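Local coordinates for cation efflux system protein CusF (Escherichia coli, PDB 3E6Z) that binds one copper ion per chain as a periplasmic metallochaperone of the Cus efflux system, which gives resistance to copper and silver, at residues Ile24-Asp29 with Met41-Thr46. The protein carries 1 engineered substitution. Residues are numbered along the deposited sequence; the frame is centred on the assembly and turned at random. Where two conformers were deposited one is given.
Sequences ITIHHD and MRFTIT. With CU (copper (II) ion), chain B; ACT (acetate ion), chain C.
H28 and M41 reach one copper ion from two neighbouring antiparallel strands of the CusF beta-barrel, an OB-fold, and so illustrate how paired strands can bring ligands from both to one metal. Strands 23-28 and 39-44 are held in register by two pairs of backbone hydrogen bonds, between I24 and F43 and between I26 and M41, with I26 N to M41 O at 2.9 Å.

M41 shows the principle atom by atom, in one of its two modelled conformers, for which alone the course of the tail holds. Its CB leaves the strand on the same side as I26 and F43. Next, CG, anti to the carbonyl carbon (chi1 -52°), passes 3.9 Å from CD2 of H28. SD then lies in the plane of the imidazole, at its edge, and binds the copper at 2.3 Å. The bend at the last torsion (chi3 84°) leaves the CE methyl beside the metal without binding it.

H28 supplies NE2 to the copper at 2.0 Å. At the other nitrogen, the ND1 hydrogen is given to the backbone O of D29, above its carbonyl plane, which would restrain the ring's rotation and is consistent with NE2 being the nitrogen turned to the metal. M39, from the same strand as M41, adds a second thioether.

Behind the site, I26 CD1 packs 3.7 Å from CD2 of F43, the two side chains crossing at about a right angle; F62 and F64 extend this core with edge-to-face contacts to F43. Farther along, I24 CG1 and CD1 meet the end of I45.

On the reverse face T25 and R42 form a non-hydrogen-bonded pair, linked through a water between T25 OG1 and R42 NH2, while R42 NE donates to OXT of an acetate, probably from the crystallisation liquor, at 2.9 Å, in the guanidinium plane.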
ATOM      1  N   ILE A  24       1.474   7.624   2.415  1.00  9.70           N
ATOM      2  CA  ILE A  24       0.718   7.621   1.152  1.00  9.50           C
ATOM      3  C   ILE A  24      -0.657   7.091   1.526  1.00  9.79           C
ATOM      4  O   ILE A  24      -0.813   5.957   2.007  1.00 11.33           O
ATOM      5  CB  ILE A  24       1.360   6.710   0.126  1.00  9.98           C
ATOM      6  CG1 ILE A  24       2.821   7.133  -0.149  1.00 10.35           C
ATOM      7  CG2 ILE A  24       0.532   6.823  -1.253  1.00 10.25           C
ATOM      8  CD1 ILE A  24       3.491   6.291  -1.074  1.00 10.86           C
ATOM      9  N   THR A  25      -1.724   7.921   1.281  1.00 10.23           N
ATOM     10  CA  THR A  25      -3.080   7.512   1.505  1.00 10.77           C
ATOM     11  C   THR A  25      -3.615   6.899   0.171  1.00 10.68           C
ATOM     12  O   THR A  25      -3.561   7.594  -0.872  1.00 11.63           O
ATOM     13  CB  THR A  25      -3.932   8.708   1.950  1.00 11.80           C
ATOM     14  OG1 THR A  25      -3.368   9.208   3.163  1.00 13.29           O
ATOM     15  CG2 THR A  25      -5.350   8.371   2.203  1.00 12.92           C
ATOM     16  N   ILE A  26      -4.027   5.647   0.231  1.00  9.95           N
ATOM     17  CA  ILE A  26      -4.441   4.882  -0.953  1.00  9.99           C
ATOM     18  C   ILE A  26      -5.800   4.337  -0.741  1.00 10.10           C
ATOM     19  O   ILE A  26      -6.103   3.725   0.316  1.00 10.52           O
ATOM     20  CB  ILE A  26      -3.451   3.705  -1.264  1.00  9.73           C
ATOM     21  CG1 ILE A  26      -2.049   4.262  -1.420  1.00  9.52           C
ATOM     22  CG2 ILE A  26      -3.936   2.887  -2.520  1.00 10.45           C
ATOM     23  CD1 ILE A  26      -0.949   3.128  -1.633  1.00 10.26           C
ATOM     24  N   HIS A  27      -6.687   4.500  -1.795  1.00 10.33           N
ATOM     25  CA  HIS A  27      -7.963   3.815  -1.746  1.00 10.23           C
ATOM     26  C   HIS A  27      -7.785   2.519  -2.561  1.00 10.82           C
ATOM     27  O   HIS A  27      -7.608   2.510  -3.795  1.00 11.15           O
ATOM     28  CB  HIS A  27      -9.051   4.714  -2.365  1.00 10.72           C
ATOM     29  CG  HIS A  27     -10.398   4.083  -2.228  1.00 10.66           C
ATOM     30  ND1 HIS A  27     -10.942   3.897  -0.994  1.00 11.80           N
ATOM     31  CD2 HIS A  27     -11.256   3.556  -3.166  1.00 10.94           C
ATOM     32  CE1 HIS A  27     -12.108   3.282  -1.174  1.00 11.89           C
ATOM     33  NE2 HIS A  27     -12.315   3.053  -2.466  1.00 11.62           N
ATOM     34  N   HIS A  28      -7.634   1.392  -1.807  1.00 10.96           N
ATOM     35  CA  HIS A  28      -7.297   0.121  -2.424  1.00 10.51           C
ATOM     36  C   HIS A  28      -8.553  -0.656  -2.908  1.00 11.09           C
ATOM     37  O   HIS A  28      -9.632  -0.507  -2.315  1.00 11.85           O
ATOM     38  CB  HIS A  28      -6.383  -0.735  -1.500  1.00 10.58           C
ATOM     39  CG  HIS A  28      -7.055  -1.298  -0.262  1.00 10.83           C
ATOM     40  ND1 HIS A  28      -8.026  -2.252  -0.294  1.00 11.69           N
ATOM     41  CD2 HIS A  28      -6.780  -1.145   1.072  1.00 11.38           C
ATOM     42  CE1 HIS A  28      -8.338  -2.653   0.961  1.00 11.60           C
ATOM     43  NE2 HIS A  28      -7.586  -1.987   1.845  1.00 11.86           N
ATOM     44  N   ASP A  29      -8.326  -1.359  -3.998  1.00 11.39           N
ATOM     45  CA  ASP A  29      -9.315  -2.314  -4.549  1.00 11.41           C
ATOM     46  C   ASP A  29      -9.469  -3.446  -3.576  1.00 11.83           C
ATOM     47  O   ASP A  29      -8.645  -3.619  -2.649  1.00 11.91           O
ATOM     48  CB  ASP A  29      -8.821  -2.783  -5.897  1.00 11.82           C
ATOM     49  CG  ASP A  29      -8.592  -1.603  -6.825  1.00 12.01           C
ATOM     50  OD1 ASP A  29      -9.545  -0.691  -6.892  1.00 12.99           O
ATOM     51  OD2 ASP A  29      -7.616  -1.613  -7.539  1.00 13.16           O
ATOM     52  N   MET A  41      -6.770   3.645   3.147  1.00 10.97           N
ATOM     53  CA  MET A  41      -5.836   3.339   4.222  0.70 10.63           C
ATOM     54  C   MET A  41      -4.583   4.186   4.043  1.00 10.45           C
ATOM     55  O   MET A  41      -4.245   4.595   2.918  1.00 10.64           O
ATOM     56  CB  MET A  41      -5.440   1.832   4.306  0.70 10.64           C
ATOM     57  CG  MET A  41      -6.622   0.897   4.338  0.70 10.77           C
ATOM     58  SD  MET A  41      -6.163  -0.793   4.620  0.70 12.19           S
ATOM     59  CE  MET A  41      -6.024  -0.883   6.402  0.70 12.28           C
ATOM     60  N   ARG A  42      -3.852   4.377   5.171  1.00 10.73           N
ATOM     61  CA  ARG A  42      -2.572   5.057   5.163  1.00 10.87           C
ATOM     62  C   ARG A  42      -1.437   4.050   5.110  1.00 10.10           C
ATOM     63  O   ARG A  42      -1.384   3.092   5.968  1.00 10.53           O
ATOM     64  CB  ARG A  42      -2.379   5.901   6.435  1.00 11.82           C
ATOM     65  CG  ARG A  42      -3.329   7.066   6.501  1.00 13.08           C
ATOM     66  CD  ARG A  42      -3.488   7.620   7.934  1.00 14.36           C
ATOM     67  NE  ARG A  42      -2.281   8.148   8.583  1.00 15.14           N
ATOM     68  CZ  ARG A  42      -1.765   9.359   8.393  1.00 15.85           C
ATOM     69  NH1 ARG A  42      -0.674   9.728   9.045  1.00 16.56           N
ATOM     70  NH2 ARG A  42      -2.255  10.220   7.505  1.00 16.52           N
ATOM     71  N   PHE A  43      -0.527   4.216   4.198  1.00  8.90           N
ATOM     72  CA  PHE A  43       0.651   3.326   4.001  1.00  9.42           C
ATOM     73  C   PHE A  43       1.890   4.141   4.217  1.00  9.14           C
ATOM     74  O   PHE A  43       2.012   5.319   3.893  1.00 12.19           O
ATOM     75  CB  PHE A  43       0.616   2.725   2.578  1.00  9.47           C
ATOM     76  CG  PHE A  43      -0.565   1.829   2.361  1.00  9.47           C
ATOM     77  CD1 PHE A  43      -0.471   0.455   2.733  1.00  8.88           C
ATOM     78  CD2 PHE A  43      -1.835   2.333   1.902  1.00  9.60           C
ATOM     79  CE1 PHE A  43      -1.547  -0.356   2.741  1.00  9.65           C
ATOM     80  CE2 PHE A  43      -2.896   1.468   1.823  1.00  9.55           C
ATOM     81  CZ  PHE A  43      -2.811   0.132   2.221  1.00 10.04           C
ATOM     82  N   THR A  44       2.872   3.468   4.871  1.00  9.26           N
ATOM     83  CA  THR A  44       4.078   4.145   5.331  1.00  9.30           C
ATOM     84  C   THR A  44       5.259   3.886   4.426  1.00  9.38           C
ATOM     85  O   THR A  44       5.563   2.738   4.106  1.00  9.61           O
ATOM     86  CB  THR A  44       4.397   3.691   6.773  1.00  9.70           C
ATOM     87  OG1 THR A  44       3.321   4.026   7.628  1.00 10.67           O
ATOM     88  CG2 THR A  44       5.673   4.345   7.313  1.00 10.55           C
ATOM     89  N   ILE A  45       5.952   4.962   4.021  1.00  9.80           N
ATOM     90  CA  ILE A  45       7.178   4.871   3.262  1.00  9.93           C
ATOM     91  C   ILE A  45       8.303   4.766   4.294  1.00 10.17           C
ATOM     92  O   ILE A  45       8.457   5.600   5.185  1.00 11.12           O
ATOM     93  CB  ILE A  45       7.420   6.153   2.435  1.00 10.03           C
ATOM     94  CG1 ILE A  45       6.233   6.475   1.531  1.00 10.03           C
ATOM     95  CG2 ILE A  45       8.739   6.034   1.669  1.00 11.61           C
ATOM     96  CD1 ILE A  45       6.324   7.892   0.977  1.00 10.87           C
ATOM     97  N   THR A  46       9.084   3.696   4.184  1.00 10.37           N
ATOM     98  CA  THR A  46      10.293   3.527   5.021  1.00 10.89           C
ATOM     99  C   THR A  46      11.512   3.643   4.112  1.00 12.01           C
ATOM    100  O   THR A  46      11.429   3.604   2.880  1.00 11.95           O
ATOM    101  CB  THR A  46      10.273   2.118   5.699  1.00 10.70           C
ATOM    102  OG1 THR A  46      10.594   1.206   4.677  1.00 11.07           O
ATOM    103  CG2 THR A  46       8.948   1.817   6.392  1.00 11.50           C
TER
HETATM  104 CU    CU B   1      -7.710  -2.312   3.793  0.70 12.53          CU
HETATM  105  C   ACT C  89      -1.128   4.862   9.812  1.00 12.98           C
HETATM  106  O   ACT C  89       0.002   4.812   9.382  1.00 13.26           O
HETATM  107  OXT ACT C  89      -1.580   5.944  10.343  1.00 14.48           O
HETATM  108  CH3 ACT C  89      -1.973   3.673   9.691  1.00 14.07           C
HETATM  109  O   HOH W   1      -4.487  10.034   5.539  1.00 19.92           O